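Local coordinates for protein muramoyltetrapeptide carboxypeptidase (PDB 6UUK) that probably acts as a serine-type LD-carboxypeptidase, removing the terminal D-alanine from muramoyl tetrapeptides during turnover of the bacterial cell wall, at residues G221-L226 and L260-S265; G240-V245 and A329-K334; L274-F279 and Y291-M296; W299-L304 and V308-P313. All coordinates share one frame; numbering follows the deposited sequence.

Contact 1 of 4, residues G221-L226 and L260-S265; sequences GNLTML and LQLDES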
# COMPACT_ATOMS: atom_id res chain seq x y z
N GLY B 221 -0.33 -7.92 11.81
CA GLY B 221 -1.55 -7.17 12.05
C GLY B 221 -2.31 -6.88 10.77
O GLY B 221 -2.73 -7.80 10.06
N ASN B 222 -2.51 -5.59 10.48
CA ASN B 222 -3.23 -5.19 9.28
C ASN B 222 -2.31 -5.26 8.07
O ASN B 222 -1.17 -4.78 8.12
CB ASN B 222 -3.79 -3.78 9.45
CG ASN B 222 -4.63 -3.35 8.26
OD1 ASN B 222 -4.13 -2.70 7.34
ND2 ASN B 222 -5.91 -3.70 8.28
N LEU B 223 -2.80 -5.86 6.98
CA LEU B 223 -1.96 -6.06 5.80
C LEU B 223 -1.60 -4.73 5.15
O LEU B 223 -0.47 -4.57 4.66
CB LEU B 223 -2.67 -6.98 4.81
CG LEU B 223 -1.92 -7.25 3.50
CD1 LEU B 223 -0.56 -7.89 3.78
CD2 LEU B 223 -2.75 -8.13 2.58
N THR B 224 -2.53 -3.78 5.12
CA THR B 224 -2.25 -2.49 4.50
C THR B 224 -1.20 -1.72 5.29
O THR B 224 -0.35 -1.04 4.71
CB THR B 224 -3.54 -1.68 4.37
OG1 THR B 224 -4.51 -2.43 3.64
CG2 THR B 224 -3.27 -0.36 3.65
N MSE B 225 -1.24 -1.82 6.62
CA MSE B 225 -0.29 -1.10 7.46
C MSE B 225 1.08 -1.77 7.46
O MSE B 225 2.10 -1.11 7.65
CB MSE B 225 -0.83 -0.99 8.89
CG MSE B 225 -2.27 -0.50 8.96
SE MSE B 225 -2.54 1.17 7.98
CE MSE B 225 -4.49 1.15 7.90
N LEU B 226 1.09 -3.09 7.25
CA LEU B 226 2.36 -3.80 7.17
C LEU B 226 3.07 -3.54 5.85
O LEU B 226 4.28 -3.31 5.82
CB LEU B 226 2.13 -5.30 7.38
CG LEU B 226 1.83 -5.74 8.82
CD1 LEU B 226 1.59 -7.24 8.89
CD2 LEU B 226 2.97 -5.33 9.74
N LEU B 260 3.01 -9.54 -2.07
CA LEU B 260 4.20 -9.57 -2.91
C LEU B 260 5.21 -8.52 -2.48
O LEU B 260 6.42 -8.73 -2.62
CB LEU B 260 3.82 -9.38 -4.38
CG LEU B 260 3.25 -10.61 -5.09
CD1 LEU B 260 2.95 -10.29 -6.55
CD2 LEU B 260 4.21 -11.78 -4.99
N GLN B 261 4.74 -7.37 -1.97
CA GLN B 261 5.66 -6.37 -1.46
C GLN B 261 6.41 -6.89 -0.24
O GLN B 261 7.62 -6.68 -0.11
CB GLN B 261 4.91 -5.08 -1.11
CG GLN B 261 5.81 -3.97 -0.59
CD GLN B 261 5.06 -2.68 -0.35
OE1 GLN B 261 3.83 -2.66 -0.27
NE2 GLN B 261 5.80 -1.58 -0.25
N LEU B 262 5.71 -7.59 0.65
CA LEU B 262 6.38 -8.22 1.78
C LEU B 262 7.27 -9.38 1.35
O LEU B 262 8.20 -9.73 2.09
CB LEU B 262 5.34 -8.72 2.80
CG LEU B 262 4.36 -7.67 3.32
CD1 LEU B 262 3.40 -8.28 4.32
CD2 LEU B 262 5.10 -6.49 3.92
N ASP B 263 7.02 -9.97 0.18
CA ASP B 263 7.88 -11.03 -0.30
C ASP B 263 9.09 -10.48 -1.06
O ASP B 263 10.21 -10.95 -0.87
CB ASP B 263 7.09 -12.00 -1.18
CG ASP B 263 7.94 -13.10 -1.76
OD1 ASP B 263 8.43 -13.96 -0.98
OD2 ASP B 263 8.13 -13.13 -2.99
N GLU B 264 8.87 -9.48 -1.91
CA GLU B 264 9.99 -8.87 -2.64
C GLU B 264 10.93 -8.12 -1.70
O GLU B 264 12.14 -8.10 -1.93
CB GLU B 264 9.46 -7.93 -3.73
CG GLU B 264 8.74 -8.65 -4.86
CD GLU B 264 9.67 -9.53 -5.68
OE1 GLU B 264 10.88 -9.23 -5.73
OE2 GLU B 264 9.19 -10.51 -6.28
N SER B 265 10.39 -7.50 -0.64
CA SER B 265 11.24 -6.83 0.34
C SER B 265 12.04 -7.81 1.19
O SER B 265 12.92 -7.38 1.93
CB SER B 265 10.39 -5.94 1.25
OG SER B 265 9.71 -4.94 0.50

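Contact 2 of 4, residues G240-V245 and A329-K334; sequences GGILFV and AHLMSK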
# COMPACT_ATOMS: atom_id res chain seq x y z
N GLY B 240 12.68 -15.56 11.66
CA GLY B 240 12.13 -16.85 12.04
C GLY B 240 10.89 -16.78 12.91
O GLY B 240 10.74 -17.60 13.83
N GLY B 241 10.01 -15.81 12.66
CA GLY B 241 8.80 -15.66 13.42
C GLY B 241 7.57 -16.16 12.68
O GLY B 241 7.64 -16.66 11.56
N ILE B 242 6.43 -16.03 13.34
CA ILE B 242 5.14 -16.42 12.78
C ILE B 242 4.36 -15.14 12.50
O ILE B 242 3.93 -14.44 13.43
CB ILE B 242 4.37 -17.35 13.73
CG1 ILE B 242 5.23 -18.55 14.11
CG2 ILE B 242 3.07 -17.81 13.09
CD1 ILE B 242 4.54 -19.53 15.03
N LEU B 243 4.17 -14.83 11.22
CA LEU B 243 3.55 -13.59 10.79
C LEU B 243 2.08 -13.82 10.47
O LEU B 243 1.74 -14.78 9.77
CB LEU B 243 4.28 -13.02 9.57
CG LEU B 243 3.77 -11.70 8.99
CD1 LEU B 243 4.00 -10.57 9.98
CD2 LEU B 243 4.45 -11.40 7.67
N PHE B 244 1.22 -12.94 10.97
CA PHE B 244 -0.21 -12.99 10.70
C PHE B 244 -0.67 -11.66 10.11
O PHE B 244 -0.17 -10.59 10.48
CB PHE B 244 -1.01 -13.32 11.97
CG PHE B 244 -0.98 -12.24 13.01
CD1 PHE B 244 0.05 -12.18 13.93
CD2 PHE B 244 -1.99 -11.29 13.08
CE1 PHE B 244 0.08 -11.19 14.90
CE2 PHE B 244 -1.97 -10.30 14.05
CZ PHE B 244 -0.93 -10.25 14.96
N VAL B 245 -1.63 -11.73 9.19
CA VAL B 245 -2.14 -10.56 8.49
C VAL B 245 -3.66 -10.65 8.39
O VAL B 245 -4.25 -11.73 8.49
CB VAL B 245 -1.53 -10.39 7.09
CG1 VAL B 245 -0.04 -10.07 7.18
CG2 VAL B 245 -1.75 -11.65 6.26
N ALA B 329 4.93 -17.73 19.97
CA ALA B 329 3.81 -18.50 19.45
C ALA B 329 4.25 -19.92 19.09
O ALA B 329 5.42 -20.17 18.78
CB ALA B 329 3.20 -17.83 18.23
N HIS B 330 3.29 -20.84 19.13
CA HIS B 330 3.50 -22.24 18.77
C HIS B 330 2.38 -22.64 17.82
O HIS B 330 1.25 -22.90 18.26
CB HIS B 330 3.53 -23.13 20.01
CG HIS B 330 3.86 -24.56 19.73
ND1 HIS B 330 4.31 -24.99 18.50
CD2 HIS B 330 3.80 -25.66 20.51
CE1 HIS B 330 4.52 -26.29 18.54
NE2 HIS B 330 4.21 -26.73 19.75
N LEU B 331 2.68 -22.69 16.53
CA LEU B 331 1.68 -22.99 15.51
C LEU B 331 1.67 -24.48 15.20
O LEU B 331 2.72 -25.06 14.91
CB LEU B 331 1.94 -22.18 14.24
CG LEU B 331 0.93 -22.36 13.11
CD1 LEU B 331 -0.47 -22.00 13.57
CD2 LEU B 331 1.33 -21.52 11.90
N MSE B 332 0.49 -25.08 15.26
CA MSE B 332 0.33 -26.50 14.98
C MSE B 332 -0.90 -26.76 14.11
O MSE B 332 -2.02 -26.38 14.48
CB MSE B 332 0.22 -27.30 16.28
CG MSE B 332 1.47 -27.27 17.14
SE MSE B 332 1.15 -27.91 18.95
CE MSE B 332 -0.05 -26.49 19.55
N SER B 333 -0.70 -27.39 12.96
CA SER B 333 -1.78 -27.73 12.05
C SER B 333 -1.76 -29.24 11.80
O SER B 333 -0.72 -29.80 11.46
CB SER B 333 -1.64 -26.97 10.73
OG SER B 333 -0.39 -27.21 10.12
N LYS B 334 -2.92 -29.88 11.97
CA LYS B 334 -3.04 -31.33 11.90
C LYS B 334 -4.14 -31.72 10.91
O LYS B 334 -5.09 -32.43 11.24
CB LYS B 334 -3.33 -31.92 13.28
CG LYS B 334 -2.56 -31.24 14.41
CD LYS B 334 -3.15 -31.59 15.77
CE LYS B 334 -2.66 -30.63 16.83
NZ LYS B 334 -3.04 -29.23 16.52

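Contact 3 of 4, residues L274-F279 and Y291-M296; sequences LVLGHF and YDFNAM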
# COMPACT_ATOMS: atom_id res chain seq x y z
N LEU B 274 3.30 -18.29 7.51
CA LEU B 274 2.41 -17.16 7.27
C LEU B 274 1.00 -17.58 7.65
O LEU B 274 0.48 -18.58 7.15
CB LEU B 274 2.47 -16.72 5.81
CG LEU B 274 1.49 -15.61 5.40
CD1 LEU B 274 1.79 -14.32 6.15
CD2 LEU B 274 1.53 -15.39 3.89
N VAL B 275 0.37 -16.80 8.53
CA VAL B 275 -0.98 -17.07 9.01
C VAL B 275 -1.91 -16.01 8.44
O VAL B 275 -1.63 -14.81 8.55
CB VAL B 275 -1.04 -17.10 10.55
CG1 VAL B 275 -2.43 -17.50 11.01
CG2 VAL B 275 0.01 -18.05 11.09
N LEU B 276 -3.01 -16.45 7.84
CA LEU B 276 -3.98 -15.55 7.22
C LEU B 276 -5.19 -15.41 8.13
O LEU B 276 -5.85 -16.40 8.45
CB LEU B 276 -4.40 -16.07 5.84
CG LEU B 276 -3.67 -15.49 4.63
CD1 LEU B 276 -2.17 -15.64 4.76
CD2 LEU B 276 -4.16 -16.15 3.35
N GLY B 277 -5.47 -14.17 8.53
CA GLY B 277 -6.64 -13.87 9.33
C GLY B 277 -7.88 -13.69 8.48
O GLY B 277 -8.01 -14.26 7.40
N HIS B 278 -8.80 -12.87 8.98
CA HIS B 278 -10.04 -12.61 8.26
C HIS B 278 -9.82 -11.58 7.16
O HIS B 278 -9.29 -10.49 7.41
CB HIS B 278 -11.13 -12.12 9.22
CG HIS B 278 -11.77 -13.21 10.02
ND1 HIS B 278 -12.47 -14.25 9.43
CD2 HIS B 278 -11.83 -13.43 11.35
CE1 HIS B 278 -12.93 -15.06 10.37
NE2 HIS B 278 -12.56 -14.58 11.54
N PHE B 279 -10.22 -11.93 5.94
CA PHE B 279 -10.25 -11.02 4.80
C PHE B 279 -11.70 -11.01 4.32
O PHE B 279 -12.10 -11.84 3.50
CB PHE B 279 -9.28 -11.45 3.70
CG PHE B 279 -7.84 -11.29 4.06
CD1 PHE B 279 -7.14 -10.14 3.72
CD2 PHE B 279 -7.16 -12.28 4.75
CE1 PHE B 279 -5.81 -9.99 4.05
CE2 PHE B 279 -5.83 -12.14 5.09
CZ PHE B 279 -5.15 -10.99 4.73
N TYR B 291 -11.06 -16.06 -10.66
CA TYR B 291 -10.09 -15.58 -9.69
C TYR B 291 -10.80 -15.19 -8.40
O TYR B 291 -11.79 -14.47 -8.42
CB TYR B 291 -9.31 -14.39 -10.24
CG TYR B 291 -8.15 -13.96 -9.37
CD1 TYR B 291 -8.31 -13.00 -8.38
CD2 TYR B 291 -6.89 -14.53 -9.53
CE1 TYR B 291 -7.25 -12.61 -7.58
CE2 TYR B 291 -5.83 -14.15 -8.74
CZ TYR B 291 -6.01 -13.19 -7.77
OH TYR B 291 -4.95 -12.81 -6.97
N ASP B 292 -10.27 -15.68 -7.27
CA ASP B 292 -10.86 -15.41 -5.97
C ASP B 292 -9.78 -15.60 -4.91
O ASP B 292 -8.58 -15.49 -5.21
CB ASP B 292 -12.09 -16.30 -5.74
CG ASP B 292 -11.82 -17.76 -6.06
OD1 ASP B 292 -10.66 -18.09 -6.38
OD2 ASP B 292 -12.76 -18.57 -6.00
N PHE B 293 -10.19 -15.89 -3.68
CA PHE B 293 -9.23 -16.10 -2.61
C PHE B 293 -8.52 -17.45 -2.74
O PHE B 293 -7.34 -17.56 -2.41
CB PHE B 293 -9.92 -16.00 -1.25
CG PHE B 293 -8.99 -15.66 -0.12
CD1 PHE B 293 -8.82 -14.34 0.29
CD2 PHE B 293 -8.28 -16.65 0.54
CE1 PHE B 293 -7.97 -14.02 1.33
CE2 PHE B 293 -7.43 -16.34 1.59
CZ PHE B 293 -7.27 -15.02 1.98
N ASN B 294 -9.23 -18.47 -3.24
CA ASN B 294 -8.60 -19.78 -3.40
C ASN B 294 -7.56 -19.76 -4.50
O ASN B 294 -6.47 -20.34 -4.35
CB ASN B 294 -9.67 -20.83 -3.69
CG ASN B 294 -10.59 -21.07 -2.51
OD1 ASN B 294 -10.18 -20.97 -1.35
ND2 ASN B 294 -11.85 -21.40 -2.80
N ALA B 295 -7.86 -19.11 -5.63
CA ALA B 295 -6.89 -19.02 -6.71
C ALA B 295 -5.69 -18.17 -6.32
O ALA B 295 -4.58 -18.40 -6.82
CB ALA B 295 -7.55 -18.45 -7.97
N MSE B 296 -5.88 -17.20 -5.44
CA MSE B 296 -4.79 -16.37 -4.95
C MSE B 296 -3.95 -17.14 -3.93
O MSE B 296 -2.72 -17.05 -3.93
CB MSE B 296 -5.33 -15.08 -4.34
CG MSE B 296 -4.25 -14.11 -3.86
SE MSE B 296 -3.67 -14.41 -2.02
CE MSE B 296 -5.32 -13.94 -1.10

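Contact 4 of 4, residues W299-L304 and V308-P313; sequences WLRSRL and VVTGLP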
# COMPACT_ATOMS: atom_id res chain seq x y z
N TRP B 299 -1.79 -19.67 -5.74
CA TRP B 299 -0.64 -19.01 -6.36
C TRP B 299 0.34 -18.50 -5.31
O TRP B 299 1.55 -18.47 -5.56
CB TRP B 299 -1.12 -17.86 -7.24
CG TRP B 299 -0.03 -17.25 -8.07
CD1 TRP B 299 0.31 -17.58 -9.35
CD2 TRP B 299 0.87 -16.20 -7.68
NE1 TRP B 299 1.36 -16.81 -9.78
CE2 TRP B 299 1.73 -15.96 -8.77
CE3 TRP B 299 1.04 -15.45 -6.51
CZ2 TRP B 299 2.73 -14.99 -8.73
CZ3 TRP B 299 2.03 -14.49 -6.47
CH2 TRP B 299 2.86 -14.27 -7.58
N LEU B 300 -0.16 -18.11 -4.14
CA LEU B 300 0.72 -17.64 -3.07
C LEU B 300 1.56 -18.78 -2.52
O LEU B 300 2.77 -18.63 -2.31
CB LEU B 300 -0.11 -16.99 -1.96
CG LEU B 300 0.68 -16.37 -0.80
CD1 LEU B 300 1.36 -15.09 -1.25
CD2 LEU B 300 -0.24 -16.12 0.39
N ARG B 301 0.93 -19.94 -2.27
CA ARG B 301 1.67 -21.08 -1.73
C ARG B 301 2.67 -21.63 -2.74
O ARG B 301 3.70 -22.19 -2.35
CB ARG B 301 0.69 -22.16 -1.28
CG ARG B 301 -0.11 -21.79 -0.04
CD ARG B 301 -1.26 -22.74 0.20
NE ARG B 301 -1.93 -22.48 1.47
CZ ARG B 301 -3.07 -23.03 1.84
NH1 ARG B 301 -3.70 -23.88 1.04
NH2 ARG B 301 -3.60 -22.73 3.02
N SER B 302 2.38 -21.50 -4.04
CA SER B 302 3.35 -21.92 -5.05
C SER B 302 4.52 -20.95 -5.13
O SER B 302 5.65 -21.37 -5.40
CB SER B 302 2.67 -22.04 -6.41
OG SER B 302 1.66 -23.03 -6.39
N ARG B 303 4.28 -19.66 -4.89
CA ARG B 303 5.35 -18.67 -4.93
C ARG B 303 6.16 -18.67 -3.64
O ARG B 303 7.39 -18.71 -3.67
CB ARG B 303 4.77 -17.28 -5.19
CG ARG B 303 5.68 -16.13 -4.78
CD ARG B 303 6.94 -16.06 -5.63
NE ARG B 303 6.68 -15.48 -6.95
CZ ARG B 303 6.84 -14.20 -7.24
NH1 ARG B 303 7.26 -13.35 -6.31
NH2 ARG B 303 6.59 -13.75 -8.46
N LEU B 304 5.48 -18.64 -2.49
CA LEU B 304 6.18 -18.54 -1.22
C LEU B 304 6.91 -19.83 -0.89
O LEU B 304 6.52 -20.92 -1.30
CB LEU B 304 5.20 -18.20 -0.10
CG LEU B 304 4.49 -16.85 -0.18
CD1 LEU B 304 3.80 -16.53 1.14
CD2 LEU B 304 5.47 -15.74 -0.55
N VAL B 308 1.78 -21.51 4.36
CA VAL B 308 0.72 -20.52 4.57
C VAL B 308 -0.46 -21.22 5.22
O VAL B 308 -1.03 -22.16 4.64
CB VAL B 308 0.31 -19.84 3.26
CG1 VAL B 308 -0.79 -18.82 3.51
CG2 VAL B 308 1.52 -19.18 2.60
N VAL B 309 -0.84 -20.77 6.41
CA VAL B 309 -1.94 -21.35 7.17
C VAL B 309 -3.07 -20.34 7.23
O VAL B 309 -2.85 -19.16 7.54
CB VAL B 309 -1.48 -21.75 8.59
CG1 VAL B 309 -2.65 -22.28 9.40
CG2 VAL B 309 -0.37 -22.79 8.51
N THR B 310 -4.29 -20.80 6.94
CA THR B 310 -5.47 -19.95 6.92
C THR B 310 -6.42 -20.33 8.05
O THR B 310 -6.25 -21.36 8.72
CB THR B 310 -6.19 -20.04 5.57
OG1 THR B 310 -6.79 -21.33 5.44
CG2 THR B 310 -5.21 -19.82 4.43
N GLY B 311 -7.42 -19.49 8.26
CA GLY B 311 -8.46 -19.74 9.24
C GLY B 311 -8.32 -18.99 10.55
O GLY B 311 -9.16 -19.18 11.43
N LEU B 312 -7.30 -18.16 10.70
CA LEU B 312 -7.10 -17.40 11.92
C LEU B 312 -8.31 -16.51 12.19
O LEU B 312 -8.63 -15.66 11.35
CB LEU B 312 -5.83 -16.56 11.83
CG LEU B 312 -5.49 -15.68 13.04
CD1 LEU B 312 -5.14 -16.53 14.25
CD2 LEU B 312 -4.35 -14.73 12.70
N PRO B 313 -8.99 -16.66 13.33
CA PRO B 313 -10.19 -15.85 13.60
C PRO B 313 -9.83 -14.47 14.15
O PRO B 313 -10.05 -14.13 15.32
CB PRO B 313 -10.96 -16.71 14.61
CG PRO B 313 -9.92 -17.61 15.25
CD PRO B 313 -8.62 -17.50 14.48

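Contact 1 of 4, residues G221-L226 and L260-S265
L262 meets the start of helix 223-228 with both of its methyl branches. Its CD1 lies between two side chains: 4.0 Å from L223 CD1, a methyl-to-methyl contact between side chains that run at a slant to each other, and more loosely 4.5 Å from L226 CB. Its CD2 instead rests on the backbone, 3.8 Å from L226 O. In L262, CG stands beside the backbone N (chi1 -55°), which points the fork toward helix 223-228. In L223 the CG is opposite the backbone N (chi1 179°), and this trans bend brings its end nearer to L262 than its CB direction alone would suggest.

Each segment also has polar bonds of its own. N222 holds the N-cap position before helix 223-228: its OD1 accepts from M225 N at 3.1 Å, the donor lying in the carbonyl plane, on a lone pair, with the N-H bent at 144°. The other arm of the same amide, ND2, makes a weak hydrogen bond to E246, the predicted charge-relay glutamate. On the partner side Q261 O is gripped twice, by S265 OG at 2.8 Å and S265 N at 2.9 Å, from opposite faces of its carbonyl plane. Q261 NE2 bonds to A230 O of the second subunit, so this part of the helix belongs to the dimer interface. The whole is a strand-to-helix junction with an asparagine N-cap, packed through leucines against a neighbouring helix of the alpha/beta domain.

Contact 2 of 4, residues G240-V245 and A329-K334
I242 and the pair A329 and L331 meet across a strongly twisted mixed beta sheet, in which strand 213-222 runs between the two strands that bear them. Because strands 242-245 and 329-333 are not sheet neighbours, no backbone bond joins them; their segment axes pass 9.1 Å apart at an angle of 78°. The twist turns the two strands so far that side chains from one face can touch over the intervening strand.

The tight part is gathered at a single methyl. I242 CD1 lies 3.8 Å from L331 CB and 3.9 Å from A329 CB, inserted between two residues that alternate onto the same face of their strand. The isoleucine is stretched to do this: CG1 stands beside the backbone N and CD1 continues the chain in a trans bend (chi2 -179°). L331 crosses it obliquely. V275 of strand 273-280 touches both I242 and L331, so the buried patch extends over the next parallel strand.

The other face of strand 328-333 is looser and partly open to solvent. H330 turns its CB away from I242, and its ND1 is hydrogen-bonded to V214 O of the neighbouring strand, which limits rotation of the imidazole. M332, two residues on, leans back over this ring: its CG sits 3.4 Å above the plane of the H330 imidazole, displaced toward the rim.

Contact 3 of 4, residues L274-F279 and Y291-M296
The F293 and F279 rings meet obliquely, centroids 5.7 Å apart and planes inclined at 44°. They join the opening half of a beta-alpha-beta unit, in which strand 273-280 leads through a long loop to helix 293-303 and then to strand 308-310. One face of F293 carries M296 CE, 3.6 Å above the plane and shifted toward the rim, contributed by the next turn of its own helix. At the ring edge, close to the plane, L276 CD2 touches F293 CZ at 3.6 Å.

F293 is the wedge between helix and strand: with CG anti to the backbone N (chi1 -157°), the ring reaches across toward the sheet. There it slides past L276, whose branch runs in the opposite direction, and the side chain as a whole crosses that of F279 at about a right angle. F293 CE1 lies against F279 CB at 3.7 Å, so the strand residue is touched at the root of its side chain as well as at its ring. V255 of helix 252-264 also packs on F279.

D292 caps the N-terminus of the helix that presents F293. Its OD1 accepts from A295 N at 3.1 Å in a nearly straight bond of 165°, met almost in line with the carboxylate C-O.

Contact 4 of 4, residues W299-L304 and V308-P313
V308 is touched by three side chains, L300 and R301 from the last turn of helix 293-303 and L304 just after it. Of the apolar contacts, L304 CD1 is the nearest, 3.8 Å from V308 CG2, while R301 CG lies 3.9 Å from V308 CB. L300 adds a looser contact, CD2 to V308 CG1 at 4.2 Å. Both leucines cross the valine at about a right angle.

R301 joins the apolar patch to a polar one. Its chain leaves beside the backbone N and is extended from CG to NE, so it runs alongside V308 and brings the guanidinium to the strand backbone. There NE and NH2 both point to V308 O, NH2 at 3.1 Å, in two weak hydrogen bonds whose N-H...O angles of 128° and 131° are far from straight. V308 CB lies at the edge of the guanidinium, in its plane, and T310 CG2 touches NH2 at 3.6 Å.

Further out, T310 OG1 is hydrogen-bonded to S206 OG and N209 ND2, and R301 NH1 makes a weak bond to D208 O, so the loop after strand 200-205 holds T310 and engages R301 weakly. At the helix end, L304 N donates to L300 O at 2.7 Å, so the two leucines project toward V308 from successive turns of the chain. On another side of the helix, W299 forms a cation-pi pair with R131 of the second subunit.

The helix and strand segments are nearly antiparallel, at 153°, their axes approaching to 9.9 Å. The helix end packs on strand 308-310, an outermost strand, within this chain, of the seven-stranded sheet, with strand 273-280 beside it and helix 252-264 touching L300 and L304.

In the fold
Contacts 3 and 4 open and close one beta-alpha-beta unit: they share helix 293-303, their centres are about 7 Å apart, and L274 O and V309 N, 2.7 Å apart, probably bond their strands. Contact 2 reaches the same sheet, with V245 O probably accepting from G277 N at 2.7 Å, but lies away from the predicted catalytic residues. Contact 1 meets contact 3 where L223 CD2 packs on F279 CE1 at 3.9 Å. Near that point stands E246, predicted to belong to the charge relay. The side chain of F279 is about 5 Å from that of E246, and the side chain of L223 is about 6 Å from that of E246. Long, weak ion pairs from R303 to D263 and E264 tie contact 4 to contact 1.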